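Uncharacterized conserved protein YiiM (Geobacillus stearothermophilus, PDB 5YHH) probably acts as a molybdenum-cofactor-dependent MOSC-domain oxidoreductase that gives resistance to toxic hydroxylaminopurines. Local coordinates at residues D101-G106 / V116-P121. Residues are numbered along the deposited sequence; the frame is centred on the assembly and turned at random.
Sequences DDVCLG and VQVSQP
Val118 has its side chain packed against Val103 and the carbonyl of Cys104, and Gly106 meets the backbone of the same residue. The amide N of Gly106 donates to the carbonyl O of Val118 over 3.1 Å, the N-H reaching the oxygen at 156° from a position tilted out of the carbonyl plane. On the side-chain face of Val118, CB of Val118 lies 3.4 Å from the carbonyl O of Cys104, with both methyls a little further from that oxygen. CG2 of Val118 is also pressed hard against CG1 of Val103, 3.4 Å away and tighter than usual for two carbons; Val103 brings CG1 to the strand because that branch sits opposite the backbone N (chi1 172°). Strand 114-121 sits inside the mixed sheet of the MOSC domain, paired antiparallel with 108-111 and 149-153, and the loop 101-106 leads into 108-111, its 103-106 part running 104° from 117-120. The contact therefore forms just ahead of a beta hairpin, where the incoming chain meets the second hairpin strand at a steep angle and begins to pair with it, Asp107 also bonding the backbone of Val118. Gly106 makes the turn with a positive phi, a conformation suited to glycine. The carbonyl O of Gly106 accepts a hydrogen bond from NE2 of Gln117 at 3.2 Å, the oxygen lying close to the plane of the side-chain amide; the extended Gln117 chain also lays CG alongside that carbonyl. OE1 of the same amide is hydrogen-bonded to Arg152 on strand 149-153, which helps fix the amide's rotation. Leu105 starts out away from the strand but bends back, and CD1 of Leu105 rests 3.3 Å from the carbonyl O of Ser119. Helix 177-185 closes over this region, with Ile180 against Leu105 and Ile177 against Val118.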
ATOM      1  N   ASP A 101      -5.552   7.771  -6.615  1.00 32.07           N
ATOM      2  CA  ASP A 101      -6.125   8.201  -7.896  1.00 35.61           C
ATOM      3  C   ASP A 101      -5.081   8.251  -9.008  1.00 35.98           C
ATOM      4  O   ASP A 101      -5.426   8.148 -10.176  1.00 37.43           O
ATOM      5  CB  ASP A 101      -6.746   9.612  -7.800  1.00 37.58           C
ATOM      6  CG  ASP A 101      -8.034   9.643  -7.015  1.00 42.11           C
ATOM      7  OD1 ASP A 101      -8.916   8.769  -7.192  1.00 48.56           O
ATOM      8  OD2 ASP A 101      -8.174  10.605  -6.235  1.00 48.47           O
ATOM      9  N   ASP A 102      -3.815   8.431  -8.639  1.00 35.47           N
ATOM     10  CA  ASP A 102      -2.727   8.634  -9.599  1.00 36.58           C
ATOM     11  C   ASP A 102      -1.874   7.375  -9.786  1.00 35.01           C
ATOM     12  O   ASP A 102      -1.165   7.283 -10.775  1.00 36.43           O
ATOM     13  CB  ASP A 102      -1.759   9.688  -9.097  1.00 36.92           C
ATOM     14  CG  ASP A 102      -2.421  11.029  -8.833  1.00 44.20           C
ATOM     15  OD1 ASP A 102      -3.338  11.425  -9.616  1.00 48.36           O
ATOM     16  OD2 ASP A 102      -2.011  11.661  -7.814  1.00 48.93           O
ATOM     17  N   VAL A 103      -1.887   6.462  -8.823  1.00 31.40           N
ATOM     18  CA  VAL A 103      -1.049   5.268  -8.886  1.00 30.06           C
ATOM     19  C   VAL A 103      -1.870   4.129  -9.494  1.00 30.21           C
ATOM     20  O   VAL A 103      -3.031   3.904  -9.109  1.00 28.37           O
ATOM     21  CB  VAL A 103      -0.564   4.891  -7.485  1.00 28.60           C
ATOM     22  CG1 VAL A 103       0.155   3.527  -7.481  1.00 26.84           C
ATOM     23  CG2 VAL A 103       0.315   5.988  -6.932  1.00 31.96           C
ATOM     24  N   CYS A 104      -1.257   3.404 -10.423  1.00 30.11           N
ATOM     25  CA  CYS A 104      -1.933   2.327 -11.137  1.00 31.57           C
ATOM     26  C   CYS A 104      -1.327   0.968 -10.857  1.00 30.69           C
ATOM     27  O   CYS A 104      -0.130   0.839 -10.613  1.00 31.06           O
ATOM     28  CB  CYS A 104      -1.917   2.588 -12.648  1.00 32.78           C
ATOM     29  SG  CYS A 104      -2.941   4.000 -13.106  1.00 36.34           S
ATOM     30  N   LEU A 105      -2.164  -0.046 -10.929  1.00 30.94           N
ATOM     31  CA  LEU A 105      -1.723  -1.414 -10.793  1.00 30.90           C
ATOM     32  C   LEU A 105      -0.695  -1.651 -11.891  1.00 31.87           C
ATOM     33  O   LEU A 105      -0.902  -1.243 -13.034  1.00 33.49           O
ATOM     34  CB  LEU A 105      -2.912  -2.344 -10.955  1.00 31.67           C
ATOM     35  CG  LEU A 105      -2.625  -3.849 -10.942  1.00 32.25           C
ATOM     36  CD1 LEU A 105      -2.006  -4.282  -9.594  1.00 29.29           C
ATOM     37  CD2 LEU A 105      -3.953  -4.536 -11.235  1.00 33.78           C
ATOM     38  N   GLY A 106       0.445  -2.216 -11.525  1.00 31.63           N
ATOM     39  CA  GLY A 106       1.489  -2.499 -12.491  1.00 32.84           C
ATOM     40  C   GLY A 106       2.503  -1.402 -12.705  1.00 32.65           C
ATOM     41  O   GLY A 106       3.511  -1.651 -13.360  1.00 33.74           O
ATOM     42  N   VAL A 116      10.503  -1.199  -7.987  1.00 29.38           N
ATOM     43  CA  VAL A 116       9.305  -1.694  -7.334  1.00 28.37           C
ATOM     44  C   VAL A 116       8.087  -1.556  -8.253  1.00 28.52           C
ATOM     45  O   VAL A 116       8.072  -0.732  -9.163  1.00 29.00           O
ATOM     46  CB  VAL A 116       9.064  -1.001  -5.991  1.00 27.49           C
ATOM     47  CG1 VAL A 116      10.190  -1.312  -4.992  1.00 27.32           C
ATOM     48  CG2 VAL A 116       8.868   0.523  -6.152  1.00 26.65           C
ATOM     49  N   GLN A 117       7.089  -2.407  -8.022  1.00 27.69           N
ATOM     50  CA  GLN A 117       5.886  -2.444  -8.843  1.00 27.40           C
ATOM     51  C   GLN A 117       4.670  -2.516  -7.943  1.00 25.73           C
ATOM     52  O   GLN A 117       4.634  -3.334  -7.021  1.00 24.79           O
ATOM     53  CB  GLN A 117       5.866  -3.678  -9.751  1.00 29.19           C
ATOM     54  CG  GLN A 117       4.705  -3.699 -10.766  1.00 30.40           C
ATOM     55  CD  GLN A 117       4.751  -4.888 -11.706  1.00 33.71           C
ATOM     56  OE1 GLN A 117       4.888  -6.042 -11.272  1.00 31.34           O
ATOM     57  NE2 GLN A 117       4.616  -4.621 -13.008  1.00 32.93           N
ATOM     58  N   VAL A 118       3.656  -1.722  -8.274  1.00 25.25           N
ATOM     59  CA  VAL A 118       2.375  -1.733  -7.545  1.00 25.01           C
ATOM     60  C   VAL A 118       1.658  -3.044  -7.791  1.00 25.43           C
ATOM     61  O   VAL A 118       1.501  -3.459  -8.940  1.00 27.05           O
ATOM     62  CB  VAL A 118       1.476  -0.528  -7.967  1.00 25.22           C
ATOM     63  CG1 VAL A 118       0.123  -0.551  -7.236  1.00 25.52           C
ATOM     64  CG2 VAL A 118       2.198   0.800  -7.701  1.00 24.76           C
ATOM     65  N   SER A 119       1.247  -3.691  -6.711  1.00 25.37           N
ATOM     66  CA  SER A 119       0.665  -5.038  -6.748  1.00 26.64           C
ATOM     67  C   SER A 119      -0.797  -5.153  -6.334  1.00 26.71           C
ATOM     68  O   SER A 119      -1.507  -6.033  -6.817  1.00 28.26           O
ATOM     69  CB  SER A 119       1.467  -5.955  -5.837  1.00 26.69           C
ATOM     70  OG  SER A 119       1.421  -5.534  -4.488  1.00 24.67           O
ATOM     71  N   GLN A 120      -1.217  -4.299  -5.400  1.00 26.83           N
ATOM     72  CA  GLN A 120      -2.569  -4.320  -4.861  1.00 26.92           C
ATOM     73  C   GLN A 120      -2.830  -3.113  -3.939  1.00 25.42           C
ATOM     74  O   GLN A 120      -1.885  -2.531  -3.394  1.00 23.70           O
ATOM     75  CB  GLN A 120      -2.781  -5.605  -4.054  1.00 28.20           C
ATOM     76  CG  GLN A 120      -1.852  -5.770  -2.857  1.00 28.21           C
ATOM     77  CD  GLN A 120      -2.324  -6.868  -1.896  1.00 30.59           C
ATOM     78  OE1 GLN A 120      -2.156  -8.016  -2.192  1.00 28.40           O
ATOM     79  NE2 GLN A 120      -2.951  -6.487  -0.756  1.00 25.25           N
ATOM     80  N   PRO A 121      -4.114  -2.747  -3.752  1.00 25.78           N
ATOM     81  CA  PRO A 121      -4.510  -1.862  -2.649  1.00 24.84           C
ATOM     82  C   PRO A 121      -4.223  -2.509  -1.305  1.00 24.99           C
ATOM     83  O   PRO A 121      -4.092  -3.725  -1.214  1.00 25.80           O
ATOM     84  CB  PRO A 121      -6.033  -1.717  -2.848  1.00 26.73           C
ATOM     85  CG  PRO A 121      -6.272  -2.164  -4.242  1.00 26.72           C
ATOM     86  CD  PRO A 121      -5.304  -3.246  -4.472  1.00 26.66           C
TER